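Local coordinates for diaminopimelate decarboxylase (Aquifex aeolicus, PDB 2P3E), which probably catalyses the decarboxylation of meso-diaminopimelate to L-lysine, the last step of lysine biosynthesis, as a pyridoxal 5'-phosphate-dependent homodimeric enzyme, at residues Y62-P70 with A374-S382; T34-I44 with I284-Q294. All coordinates share one frame; numbering follows the deposited sequence.

How the contacts relate
Contact 1 sets a loop of the pyridoxal-binding TIM barrel against a loop of the beta domain in this fold-type III decarboxylase; contact 2 pairs the two strands by which the chain enters and leaves the barrel. Their centres lie 11 Å apart. Strand 36-40 of contact 2 leads into helix 41-54 and on to strand 59-63, whose end carries contact 1, with the predicted cofactor lysine, Lys65, and Tyr377, predicted to bind cofactor and substrate. The two meet directly: Gly375 N lies 2.9 Å from Gly286 O and Ala374 N 2.9 Å from Gly289 O, both probable hydrogen bonds. Tyr37 and Tyr39 of contact 2 also pack on Phe379 of contact 1.

Contact 1 of 2, residues Y62-P70 with A374-S382; sequences YAVKANFNP and AGAYGFAMS
The cofactor site of the decarboxylase lies at this contact, where Lys65, by similarity the residue that carries pyridoxal phosphate but without it here, meets Tyr377, predicted to bind both cofactor and substrate. The lysine chain runs extended past the tyrosine hydroxyl, with CE 3.4 Å from Tyr377 OH. Its CG sits between the backbone N and the carbonyl carbon (chi1 58°), which brings the CG methylene close to the same oxygen. One face of the Tyr377 ring receives Ala66 CA in a CH-pi contact, 3.9 Å from the centroid and 20° off the ring normal.

Ala66 O takes two hydrogen bonds, one from Tyr377 N on a lone pair over 2.8 Å and one from a water; Ala376 CA adds a CH...O contact. That water in turn accepts from Gly378 N and Ala380 N, so it ties the 3-10 turn 64-66 to the start of the 3-10 segment 379-381. In the fold, 62-70 runs from the C-terminal end of barrel strand 59-63 into the loop before helix 70-78, and a beta-domain loop, 374-382, is laid against it.

Asn67 ND2 gives Gly375 O an almost straight bond of 2.9 Å, in the plane of its own amide. The amide is held from its other end too, because OD1 accepts from Asn69 N in an Asx turn. ND2 also bonds Tyr39 OH. Phe68 CZ comes to the edge of the Phe379 ring, 4.1 Å from CD2, the side chains crossing at about a right angle, while Phe68 CE2 packs on Ala380 CA. Tyr385 and Asn386 of the second subunit pack on Tyr377 and Lys65.

Contact 2 of 2, residues T34-I44 with I284-Q294; sequences TPLYVYSSNFI and IMGNAGILITQ
Over the centre of one face of the Tyr37 ring lies Leu291 CD1, 3.9 Å from the centroid and 10° off the normal, a CH-pi contact between non-hydrogen-bonded neighbours on adjacent strands. The Phe43 ring has the peptide of Asn287 over one face and Ile284 O at its edge, while its CD2 meets Ala288 CB at 3.5 Å. Ile284 O, buried here, has no polar partner in the model. The Tyr39 ring is met obliquely by Met285 CE and by Gly289 CA, the latter 3.7 Å from Tyr39 CD1. Met285 reaches Tyr39 because its chain bends at chi2 (-52°) and again at chi3, and its sulfur lies 3.8 Å from Ile44 CD1. Ile44 CG1 is pressed unusually close, at 3.5 Å, against Ala288 CB.

Strands 36-40 and 289-294 are antiparallel. Leu36 with Ile292 and Val38 with Ile290 are hydrogen-bonded pairs, the shortest bond running from Ile292 N to Leu36 O at 2.7 Å, and Ser40 N to Ala288 O (2.9 Å) extends the ladder. The side chains of Leu36, Val38, Ile290 and Ile292 share one face, where Val38 CG2 touches Ile292 CG1 at 4.0 Å. Ser40 then caps helix 41-54, its OG accepting from Phe43 N and also bonding Glu21.

Helix 25-32 covers the face of Leu36, Ile290 and Ile292, and strand 392-397 pairs in parallel with the other edge of strand 36-40. Tyr37 OH bonds Asp315 O and Tyr39 OH bonds Glu393, while Leu72 and Leu76 of helix 70-78 close over Ile44.

Contact 1 of 2, residues Y62-P70 with A374-S382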
ATOM      1  N   TYR B  62       8.109 -20.937   7.030  1.00 13.97           N
ATOM      2  CA  TYR B  62       8.223 -19.471   6.988  1.00 12.77           C
ATOM      3  C   TYR B  62       6.959 -18.837   6.379  1.00 11.84           C
ATOM      4  O   TYR B  62       6.516 -19.246   5.313  1.00 12.47           O
ATOM      5  CB  TYR B  62       9.488 -19.038   6.235  1.00 12.32           C
ATOM      6  CG  TYR B  62       9.486 -17.571   5.919  1.00 12.10           C
ATOM      7  CD1 TYR B  62       9.435 -16.612   6.949  1.00 12.54           C
ATOM      8  CD2 TYR B  62       9.488 -17.130   4.592  1.00 13.26           C
ATOM      9  CE1 TYR B  62       9.410 -15.240   6.652  1.00 13.36           C
ATOM     10  CE2 TYR B  62       9.445 -15.770   4.293  1.00 14.17           C
ATOM     11  CZ  TYR B  62       9.412 -14.842   5.331  1.00 12.70           C
ATOM     12  OH  TYR B  62       9.374 -13.505   5.027  1.00 14.32           O
ATOM     13  N   ALA B  63       6.356 -17.877   7.082  1.00 11.24           N
ATOM     14  CA  ALA B  63       5.172 -17.173   6.567  1.00 10.84           C
ATOM     15  C   ALA B  63       5.618 -16.128   5.546  1.00 10.68           C
ATOM     16  O   ALA B  63       6.039 -15.014   5.892  1.00 10.41           O
ATOM     17  CB  ALA B  63       4.380 -16.508   7.711  1.00 10.12           C
ATOM     18  N   VAL B  64       5.531 -16.512   4.277  1.00 10.98           N
ATOM     19  CA  VAL B  64       6.020 -15.713   3.163  1.00 11.01           C
ATOM     20  C   VAL B  64       5.379 -14.312   3.080  1.00 10.60           C
ATOM     21  O   VAL B  64       6.001 -13.370   2.592  1.00 10.99           O
ATOM     22  CB  VAL B  64       5.876 -16.515   1.836  1.00 10.99           C
ATOM     23  CG1 VAL B  64       6.349 -15.689   0.640  1.00 11.57           C
ATOM     24  CG2 VAL B  64       6.711 -17.833   1.947  1.00 12.08           C
ATOM     25  N   LYS B  65       4.166 -14.163   3.595  1.00 10.65           N
ATOM     26  CA  LYS B  65       3.506 -12.853   3.634  1.00 10.25           C
ATOM     27  C   LYS B  65       4.347 -11.738   4.292  1.00  9.96           C
ATOM     28  O   LYS B  65       4.196 -10.560   3.945  1.00  9.61           O
ATOM     29  CB  LYS B  65       2.141 -12.955   4.349  1.00 11.21           C
ATOM     30  CG  LYS B  65       2.231 -13.484   5.805  1.00  9.89           C
ATOM     31  CD  LYS B  65       0.838 -13.531   6.417  1.00 12.89           C
ATOM     32  CE  LYS B  65       0.937 -14.134   7.800  1.00 17.68           C
ATOM     33  NZ  LYS B  65      -0.396 -14.087   8.453  1.00 22.61           N
ATOM     34  N   ALA B  66       5.212 -12.097   5.245  1.00  9.45           N
ATOM     35  CA  ALA B  66       6.013 -11.102   5.974  1.00  9.73           C
ATOM     36  C   ALA B  66       7.027 -10.390   5.076  1.00  9.47           C
ATOM     37  O   ALA B  66       7.324  -9.221   5.289  1.00  9.76           O
ATOM     38  CB  ALA B  66       6.730 -11.743   7.152  1.00  9.55           C
ATOM     39  N   ASN B  67       7.566 -11.113   4.097  1.00  9.72           N
ATOM     40  CA  ASN B  67       8.652 -10.630   3.236  1.00  9.79           C
ATOM     41  C   ASN B  67       8.886 -11.615   2.096  1.00  9.91           C
ATOM     42  O   ASN B  67       9.237 -12.771   2.352  1.00  9.65           O
ATOM     43  CB  ASN B  67       9.963 -10.481   4.034  1.00 10.13           C
ATOM     44  CG  ASN B  67      10.993  -9.632   3.298  1.00 10.54           C
ATOM     45  OD1 ASN B  67      11.277  -9.861   2.112  1.00 12.30           O
ATOM     46  ND2 ASN B  67      11.542  -8.639   3.983  1.00  9.20           N
ATOM     47  N   PHE B  68       8.686 -11.159   0.857  1.00  9.78           N
ATOM     48  CA  PHE B  68       8.752 -12.015  -0.308  1.00 10.19           C
ATOM     49  C   PHE B  68      10.066 -11.961  -1.080  1.00 10.60           C
ATOM     50  O   PHE B  68      10.148 -12.513  -2.171  1.00 10.63           O
ATOM     51  CB  PHE B  68       7.538 -11.803  -1.274  1.00 10.49           C
ATOM     52  CG  PHE B  68       7.335 -10.394  -1.736  1.00 11.61           C
ATOM     53  CD1 PHE B  68       8.248  -9.776  -2.591  1.00 13.16           C
ATOM     54  CD2 PHE B  68       6.205  -9.669  -1.321  1.00 12.39           C
ATOM     55  CE1 PHE B  68       8.059  -8.461  -3.024  1.00 14.69           C
ATOM     56  CE2 PHE B  68       5.999  -8.363  -1.755  1.00 12.52           C
ATOM     57  CZ  PHE B  68       6.931  -7.747  -2.598  1.00 12.59           C
ATOM     58  N   ASN B  69      11.101 -11.312  -0.541  1.00 10.12           N
ATOM     59  CA  ASN B  69      12.346 -11.225  -1.320  1.00 11.11           C
ATOM     60  C   ASN B  69      12.864 -12.635  -1.570  1.00 11.26           C
ATOM     61  O   ASN B  69      13.074 -13.384  -0.615  1.00 10.89           O
ATOM     62  CB  ASN B  69      13.407 -10.364  -0.606  1.00 10.67           C
ATOM     63  CG  ASN B  69      14.693 -10.228  -1.432  1.00 11.13           C
ATOM     64  OD1 ASN B  69      15.409 -11.205  -1.647  1.00 10.37           O
ATOM     65  ND2 ASN B  69      14.958  -9.028  -1.921  1.00  9.98           N
ATOM     66  N   PRO B  70      13.062 -13.014  -2.854  1.00 12.03           N
ATOM     67  CA  PRO B  70      13.379 -14.415  -3.114  1.00 12.44           C
ATOM     68  C   PRO B  70      14.725 -14.869  -2.550  1.00 12.94           C
ATOM     69  O   PRO B  70      14.868 -16.048  -2.219  1.00 12.55           O
ATOM     70  CB  PRO B  70      13.368 -14.539  -4.647  1.00 12.90           C
ATOM     71  CG  PRO B  70      13.375 -13.150  -5.178  1.00 13.37           C
ATOM     72  CD  PRO B  70      12.965 -12.202  -4.078  1.00 11.26           C
ATOM     73  N   ALA B 374      11.828  -3.295  10.662  1.00 12.52           N
ATOM     74  CA  ALA B 374      11.177  -3.047   9.380  1.00 12.07           C
ATOM     75  C   ALA B 374      11.265  -4.209   8.387  1.00 11.50           C
ATOM     76  O   ALA B 374      10.903  -4.049   7.216  1.00 11.09           O
ATOM     77  CB  ALA B 374      11.700  -1.753   8.767  1.00 11.75           C
ATOM     78  N   GLY B 375      11.691  -5.376   8.870  1.00 10.35           N
ATOM     79  CA  GLY B 375      11.965  -6.537   8.007  1.00 10.20           C
ATOM     80  C   GLY B 375      10.739  -7.361   7.636  1.00 10.84           C
ATOM     81  O   GLY B 375      10.766  -8.157   6.683  1.00 10.64           O
ATOM     82  N   ALA B 376       9.658  -7.151   8.386  1.00 10.93           N
ATOM     83  CA  ALA B 376       8.403  -7.887   8.211  1.00 11.13           C
ATOM     84  C   ALA B 376       7.269  -6.908   7.988  1.00 11.03           C
ATOM     85  O   ALA B 376       7.145  -5.915   8.729  1.00 11.45           O
ATOM     86  CB  ALA B 376       8.117  -8.777   9.428  1.00 11.12           C
ATOM     87  N   TYR B 377       6.447  -7.166   6.964  1.00 10.81           N
ATOM     88  CA  TYR B 377       5.341  -6.244   6.598  1.00 10.81           C
ATOM     89  C   TYR B 377       5.861  -4.813   6.344  1.00 10.43           C
ATOM     90  O   TYR B 377       5.206  -3.825   6.677  1.00 10.16           O
ATOM     91  CB  TYR B 377       4.243  -6.291   7.687  1.00 11.18           C
ATOM     92  CG  TYR B 377       3.902  -7.725   8.043  1.00 11.57           C
ATOM     93  CD1 TYR B 377       3.165  -8.519   7.155  1.00 11.02           C
ATOM     94  CD2 TYR B 377       4.357  -8.300   9.223  1.00 11.39           C
ATOM     95  CE1 TYR B 377       2.857  -9.854   7.452  1.00 11.20           C
ATOM     96  CE2 TYR B 377       4.066  -9.649   9.529  1.00 12.25           C
ATOM     97  CZ  TYR B 377       3.319 -10.407   8.638  1.00 10.89           C
ATOM     98  OH  TYR B 377       3.028 -11.716   8.944  1.00 12.51           O
ATOM     99  N   GLY B 378       7.065  -4.728   5.778  1.00  9.93           N
ATOM    100  CA  GLY B 378       7.694  -3.443   5.440  1.00  8.96           C
ATOM    101  C   GLY B 378       7.702  -3.301   3.926  1.00  8.62           C
ATOM    102  O   GLY B 378       6.742  -2.819   3.321  1.00  7.68           O
ATOM    103  N   PHE B 379       8.762  -3.786   3.289  1.00  8.94           N
ATOM    104  CA  PHE B 379       8.766  -3.803   1.838  1.00  9.47           C
ATOM    105  C   PHE B 379       7.539  -4.524   1.267  1.00  9.47           C
ATOM    106  O   PHE B 379       7.041  -4.152   0.206  1.00 10.18           O
ATOM    107  CB  PHE B 379      10.044  -4.446   1.253  1.00  9.26           C
ATOM    108  CG  PHE B 379      10.208  -4.168  -0.218  1.00  9.54           C
ATOM    109  CD1 PHE B 379      10.935  -3.059  -0.649  1.00 11.51           C
ATOM    110  CD2 PHE B 379       9.592  -4.983  -1.171  1.00  8.85           C
ATOM    111  CE1 PHE B 379      11.079  -2.779  -2.025  1.00 10.50           C
ATOM    112  CE2 PHE B 379       9.707  -4.697  -2.549  1.00  9.55           C
ATOM    113  CZ  PHE B 379      10.450  -3.592  -2.970  1.00  8.96           C
ATOM    114  N   ALA B 380       7.058  -5.547   1.964  1.00  9.80           N
ATOM    115  CA  ALA B 380       5.927  -6.355   1.509  1.00 10.95           C
ATOM    116  C   ALA B 380       4.669  -5.510   1.190  1.00 11.50           C
ATOM    117  O   ALA B 380       3.892  -5.863   0.297  1.00 11.03           O
ATOM    118  CB  ALA B 380       5.605  -7.472   2.523  1.00 10.46           C
ATOM    119  N   MET B 381       4.499  -4.394   1.903  1.00 11.61           N
ATOM    120  CA  MET B 381       3.335  -3.512   1.711  1.00 13.01           C
ATOM    121  C   MET B 381       3.686  -2.211   0.973  1.00 12.45           C
ATOM    122  O   MET B 381       2.853  -1.323   0.850  1.00 12.78           O
ATOM    123  CB  MET B 381       2.659  -3.203   3.057  1.00 12.78           C
ATOM    124  CG  MET B 381       2.271  -4.465   3.842  1.00 15.64           C
ATOM    125  SD  MET B 381       1.345  -4.111   5.370  1.00 17.88           S
ATOM    126  CE  MET B 381      -0.310  -4.016   4.749  1.00 18.81           C
ATOM    127  N   SER B 382       4.921  -2.127   0.472  1.00 11.59           N
ATOM    128  CA  SER B 382       5.410  -0.965  -0.268  1.00 11.37           C
ATOM    129  C   SER B 382       4.738  -0.823  -1.649  1.00 11.01           C
ATOM    130  O   SER B 382       4.543  -1.821  -2.392  1.00 11.10           O
ATOM    131  CB  SER B 382       6.941  -1.059  -0.405  1.00 10.48           C
ATOM    132  OG  SER B 382       7.479   0.070  -1.057  1.00 12.83           O
TER
HETATM  133  O   HOH W   1       8.518  -6.833   4.303  1.00  7.58           O

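Contact 2 of 2, residues T34-I44 with I284-Q294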
ATOM      1  N   THR B  34      19.221   6.122  -0.727  1.00 13.65           N
ATOM      2  CA  THR B  34      18.089   5.967   0.194  1.00 13.07           C
ATOM      3  C   THR B  34      16.796   6.315  -0.552  1.00 13.16           C
ATOM      4  O   THR B  34      16.847   7.026  -1.554  1.00 11.89           O
ATOM      5  CB  THR B  34      18.220   6.873   1.464  1.00 13.73           C
ATOM      6  OG1 THR B  34      18.437   8.232   1.063  1.00 14.90           O
ATOM      7  CG2 THR B  34      19.373   6.414   2.363  1.00 14.54           C
ATOM      8  N   PRO B  35      15.633   5.799  -0.084  1.00 12.85           N
ATOM      9  CA  PRO B  35      15.443   4.830   1.002  1.00 12.67           C
ATOM     10  C   PRO B  35      16.137   3.497   0.716  1.00 12.29           C
ATOM     11  O   PRO B  35      16.259   3.100  -0.446  1.00 12.24           O
ATOM     12  CB  PRO B  35      13.917   4.617   1.039  1.00 12.74           C
ATOM     13  CG  PRO B  35      13.345   5.817   0.349  1.00 14.13           C
ATOM     14  CD  PRO B  35      14.350   6.204  -0.698  1.00 13.53           C
ATOM     15  N   LEU B  36      16.596   2.833   1.777  1.00 11.65           N
ATOM     16  CA  LEU B  36      17.310   1.562   1.678  1.00 11.35           C
ATOM     17  C   LEU B  36      16.848   0.588   2.760  1.00 11.67           C
ATOM     18  O   LEU B  36      16.902   0.902   3.964  1.00 11.96           O
ATOM     19  CB  LEU B  36      18.832   1.788   1.822  1.00 11.43           C
ATOM     20  CG  LEU B  36      19.763   0.592   1.578  1.00 11.81           C
ATOM     21  CD1 LEU B  36      19.648   0.141   0.123  1.00 13.63           C
ATOM     22  CD2 LEU B  36      21.237   0.927   1.915  1.00 12.16           C
ATOM     23  N   TYR B  37      16.392  -0.589   2.335  1.00 11.95           N
ATOM     24  CA  TYR B  37      16.138  -1.685   3.267  1.00 11.91           C
ATOM     25  C   TYR B  37      17.397  -2.519   3.429  1.00 12.39           C
ATOM     26  O   TYR B  37      17.959  -3.025   2.448  1.00 11.87           O
ATOM     27  CB  TYR B  37      14.992  -2.568   2.775  1.00 12.02           C
ATOM     28  CG  TYR B  37      13.615  -2.106   3.221  1.00 12.08           C
ATOM     29  CD1 TYR B  37      12.746  -1.437   2.345  1.00 11.76           C
ATOM     30  CD2 TYR B  37      13.180  -2.341   4.525  1.00 12.01           C
ATOM     31  CE1 TYR B  37      11.453  -1.027   2.775  1.00 11.48           C
ATOM     32  CE2 TYR B  37      11.924  -1.923   4.959  1.00 11.78           C
ATOM     33  CZ  TYR B  37      11.069  -1.271   4.084  1.00 11.97           C
ATOM     34  OH  TYR B  37       9.822  -0.895   4.560  1.00 13.19           O
ATOM     35  N   VAL B  38      17.822  -2.688   4.675  1.00 12.74           N
ATOM     36  CA  VAL B  38      19.046  -3.436   4.981  1.00 12.45           C
ATOM     37  C   VAL B  38      18.695  -4.606   5.889  1.00 12.58           C
ATOM     38  O   VAL B  38      18.044  -4.402   6.909  1.00 12.42           O
ATOM     39  CB  VAL B  38      20.100  -2.518   5.674  1.00 13.02           C
ATOM     40  CG1 VAL B  38      21.402  -3.306   5.964  1.00 13.55           C
ATOM     41  CG2 VAL B  38      20.404  -1.280   4.810  1.00 11.89           C
ATOM     42  N   TYR B  39      19.121  -5.820   5.508  1.00 12.06           N
ATOM     43  CA  TYR B  39      18.825  -7.016   6.261  1.00 12.03           C
ATOM     44  C   TYR B  39      20.095  -7.683   6.805  1.00 13.58           C
ATOM     45  O   TYR B  39      21.140  -7.686   6.139  1.00 13.64           O
ATOM     46  CB  TYR B  39      18.061  -8.027   5.387  1.00 11.67           C
ATOM     47  CG  TYR B  39      16.752  -7.506   4.830  1.00 11.37           C
ATOM     48  CD1 TYR B  39      15.565  -7.624   5.551  1.00 11.04           C
ATOM     49  CD2 TYR B  39      16.707  -6.870   3.590  1.00 10.47           C
ATOM     50  CE1 TYR B  39      14.350  -7.134   5.029  1.00  9.96           C
ATOM     51  CE2 TYR B  39      15.496  -6.398   3.054  1.00 10.34           C
ATOM     52  CZ  TYR B  39      14.343  -6.522   3.775  1.00 10.96           C
ATOM     53  OH  TYR B  39      13.181  -6.039   3.209  1.00 11.92           O
ATOM     54  N   SER B  40      19.973  -8.269   7.995  1.00 14.47           N
ATOM     55  CA  SER B  40      21.040  -9.072   8.609  1.00 14.85           C
ATOM     56  C   SER B  40      20.825 -10.545   8.303  1.00 15.22           C
ATOM     57  O   SER B  40      19.859 -11.161   8.763  1.00 14.77           O
ATOM     58  CB  SER B  40      21.086  -8.842  10.128  1.00 15.62           C
ATOM     59  OG  SER B  40      21.813  -9.882  10.797  1.00 17.85           O
ATOM     60  N   SER B  41      21.759 -11.121   7.545  1.00 15.22           N
ATOM     61  CA  SER B  41      21.711 -12.528   7.208  1.00 16.10           C
ATOM     62  C   SER B  41      21.751 -13.413   8.460  1.00 16.23           C
ATOM     63  O   SER B  41      20.940 -14.345   8.602  1.00 15.91           O
ATOM     64  CB  SER B  41      22.873 -12.877   6.265  1.00 15.96           C
ATOM     65  OG  SER B  41      22.795 -14.219   5.844  1.00 16.41           O
ATOM     66  N   ASN B  42      22.684 -13.118   9.370  1.00 16.65           N
ATOM     67  CA  ASN B  42      22.864 -13.960  10.549  1.00 17.26           C
ATOM     68  C   ASN B  42      21.726 -13.843  11.545  1.00 16.99           C
ATOM     69  O   ASN B  42      21.438 -14.802  12.260  1.00 16.42           O
ATOM     70  CB  ASN B  42      24.223 -13.726  11.222  1.00 17.97           C
ATOM     71  CG  ASN B  42      25.339 -14.449  10.506  1.00 19.46           C
ATOM     72  OD1 ASN B  42      25.333 -15.679  10.418  1.00 21.64           O
ATOM     73  ND2 ASN B  42      26.280 -13.685   9.935  1.00 21.78           N
ATOM     74  N   PHE B  43      21.086 -12.673  11.603  1.00 16.16           N
ATOM     75  CA  PHE B  43      19.867 -12.545  12.415  1.00 15.97           C
ATOM     76  C   PHE B  43      18.770 -13.487  11.932  1.00 15.41           C
ATOM     77  O   PHE B  43      18.156 -14.201  12.746  1.00 15.41           O
ATOM     78  CB  PHE B  43      19.344 -11.101  12.464  1.00 15.76           C
ATOM     79  CG  PHE B  43      18.189 -10.900  13.429  1.00 17.67           C
ATOM     80  CD1 PHE B  43      18.428 -10.561  14.762  1.00 18.35           C
ATOM     81  CD2 PHE B  43      16.864 -11.069  13.010  1.00 18.66           C
ATOM     82  CE1 PHE B  43      17.373 -10.379  15.654  1.00 18.99           C
ATOM     83  CE2 PHE B  43      15.796 -10.868  13.896  1.00 17.55           C
ATOM     84  CZ  PHE B  43      16.061 -10.524  15.224  1.00 17.49           C
ATOM     85  N   ILE B  44      18.507 -13.477  10.623  1.00 15.14           N
ATOM     86  CA  ILE B  44      17.479 -14.337  10.024  1.00 15.15           C
ATOM     87  C   ILE B  44      17.754 -15.813  10.340  1.00 16.17           C
ATOM     88  O   ILE B  44      16.861 -16.533  10.819  1.00 15.57           O
ATOM     89  CB  ILE B  44      17.359 -14.119   8.496  1.00 15.14           C
ATOM     90  CG1 ILE B  44      16.872 -12.690   8.182  1.00 15.28           C
ATOM     91  CG2 ILE B  44      16.388 -15.120   7.881  1.00 14.06           C
ATOM     92  CD1 ILE B  44      17.062 -12.270   6.727  1.00 15.22           C
ATOM     93  N   ILE B 284      10.804 -14.038  12.631  1.00 15.36           N
ATOM     94  CA  ILE B 284      12.073 -14.295  11.931  1.00 15.84           C
ATOM     95  C   ILE B 284      12.556 -13.038  11.214  1.00 15.51           C
ATOM     96  O   ILE B 284      13.732 -12.672  11.313  1.00 16.41           O
ATOM     97  CB  ILE B 284      11.949 -15.488  10.931  1.00 15.60           C
ATOM     98  CG1 ILE B 284      11.776 -16.813  11.697  1.00 15.41           C
ATOM     99  CG2 ILE B 284      13.150 -15.532   9.955  1.00 16.16           C
ATOM    100  CD1 ILE B 284      11.494 -18.015  10.765  1.00 15.24           C
ATOM    101  N   MET B 285      11.648 -12.349  10.530  1.00 14.88           N
ATOM    102  CA  MET B 285      12.038 -11.249   9.645  1.00 15.09           C
ATOM    103  C   MET B 285      12.023  -9.843  10.254  1.00 14.97           C
ATOM    104  O   MET B 285      12.775  -8.970   9.815  1.00 15.16           O
ATOM    105  CB  MET B 285      11.139 -11.247   8.398  1.00 14.96           C
ATOM    106  CG  MET B 285      11.487 -12.322   7.370  1.00 16.34           C
ATOM    107  SD  MET B 285      13.254 -12.351   6.878  1.00 18.14           S
ATOM    108  CE  MET B 285      13.511 -10.669   6.386  1.00 21.82           C
ATOM    109  N   GLY B 286      11.155  -9.622  11.235  1.00 15.28           N
ATOM    110  CA  GLY B 286      10.810  -8.260  11.702  1.00 14.30           C
ATOM    111  C   GLY B 286      12.012  -7.422  12.081  1.00 14.95           C
ATOM    112  O   GLY B 286      12.252  -6.366  11.490  1.00 13.65           O
ATOM    113  N   ASN B 287      12.787  -7.902  13.055  1.00 14.34           N
ATOM    114  CA  ASN B 287      13.972  -7.143  13.490  1.00 14.62           C
ATOM    115  C   ASN B 287      15.235  -7.447  12.692  1.00 14.00           C
ATOM    116  O   ASN B 287      16.308  -6.904  12.972  1.00 13.77           O
ATOM    117  CB  ASN B 287      14.207  -7.303  14.993  1.00 14.72           C
ATOM    118  CG  ASN B 287      13.401  -6.313  15.798  1.00 14.97           C
ATOM    119  OD1 ASN B 287      13.414  -5.115  15.509  1.00 16.81           O
ATOM    120  ND2 ASN B 287      12.712  -6.794  16.828  1.00 13.97           N
ATOM    121  N   ALA B 288      15.085  -8.308  11.684  1.00 13.89           N
ATOM    122  CA  ALA B 288      16.169  -8.617  10.745  1.00 14.00           C
ATOM    123  C   ALA B 288      16.437  -7.456   9.790  1.00 14.08           C
ATOM    124  O   ALA B 288      17.541  -7.333   9.249  1.00 13.65           O
ATOM    125  CB  ALA B 288      15.808  -9.864   9.928  1.00 13.45           C
ATOM    126  N   GLY B 289      15.411  -6.630   9.563  1.00 13.47           N
ATOM    127  CA  GLY B 289      15.494  -5.565   8.580  1.00 13.70           C
ATOM    128  C   GLY B 289      15.366  -4.185   9.196  1.00 14.16           C
ATOM    129  O   GLY B 289      14.605  -3.981  10.157  1.00 13.69           O
ATOM    130  N   ILE B 290      16.118  -3.238   8.640  1.00 13.66           N
ATOM    131  CA  ILE B 290      16.011  -1.847   9.049  1.00 13.35           C
ATOM    132  C   ILE B 290      15.889  -0.961   7.807  1.00 12.98           C
ATOM    133  O   ILE B 290      16.402  -1.309   6.729  1.00 13.43           O
ATOM    134  CB  ILE B 290      17.174  -1.385   9.973  1.00 13.85           C
ATOM    135  CG1 ILE B 290      18.501  -1.344   9.239  1.00 15.32           C
ATOM    136  CG2 ILE B 290      17.310  -2.276  11.221  1.00 13.27           C
ATOM    137  CD1 ILE B 290      19.562  -0.680  10.065  1.00 18.08           C
ATOM    138  N   LEU B 291      15.185   0.153   7.945  1.00 11.70           N
ATOM    139  CA  LEU B 291      14.983   1.058   6.832  1.00 12.24           C
ATOM    140  C   LEU B 291      15.826   2.312   7.052  1.00 12.73           C
ATOM    141  O   LEU B 291      15.681   2.995   8.076  1.00 12.25           O
ATOM    142  CB  LEU B 291      13.503   1.417   6.672  1.00 11.83           C
ATOM    143  CG  LEU B 291      13.105   2.461   5.606  1.00 14.00           C
ATOM    144  CD1 LEU B 291      13.508   2.008   4.203  1.00 13.11           C
ATOM    145  CD2 LEU B 291      11.585   2.719   5.681  1.00 12.26           C
ATOM    146  N   ILE B 292      16.703   2.604   6.090  1.00 12.50           N
ATOM    147  CA  ILE B 292      17.554   3.794   6.155  1.00 12.92           C
ATOM    148  C   ILE B 292      16.961   4.872   5.283  1.00 13.18           C
ATOM    149  O   ILE B 292      16.584   4.625   4.127  1.00 12.82           O
ATOM    150  CB  ILE B 292      19.022   3.536   5.679  1.00 13.12           C
ATOM    151  CG1 ILE B 292      19.631   2.297   6.367  1.00 12.47           C
ATOM    152  CG2 ILE B 292      19.905   4.804   5.889  1.00 11.95           C
ATOM    153  CD1 ILE B 292      19.564   2.296   7.917  1.00 13.30           C
ATOM    154  N   THR B 293      16.878   6.073   5.847  1.00 12.69           N
ATOM    155  CA  THR B 293      16.288   7.192   5.142  1.00 13.60           C
ATOM    156  C   THR B 293      17.122   8.452   5.368  1.00 14.07           C
ATOM    157  O   THR B 293      17.738   8.598   6.406  1.00 14.28           O
ATOM    158  CB  THR B 293      14.788   7.395   5.553  1.00 13.57           C
ATOM    159  OG1 THR B 293      14.221   8.469   4.805  1.00 13.98           O
ATOM    160  CG2 THR B 293      14.624   7.679   7.060  1.00 13.60           C
ATOM    161  N   GLN B 294      17.138   9.345   4.382  1.00 15.08           N
ATOM    162  CA  GLN B 294      17.901  10.592   4.486  1.00 15.20           C
ATOM    163  C   GLN B 294      16.984  11.789   4.738  1.00 14.30           C
ATOM    164  O   GLN B 294      15.930  11.943   4.106  1.00 13.83           O
ATOM    165  CB  GLN B 294      18.727  10.799   3.213  1.00 15.52           C
ATOM    166  CG  GLN B 294      19.655  12.016   3.253  1.00 16.33           C
ATOM    167  CD  GLN B 294      20.310  12.266   1.922  1.00 17.64           C
ATOM    168  OE1 GLN B 294      19.640  12.359   0.885  1.00 18.95           O
ATOM    169  NE2 GLN B 294      21.626  12.384   1.937  1.00 17.55           N
TER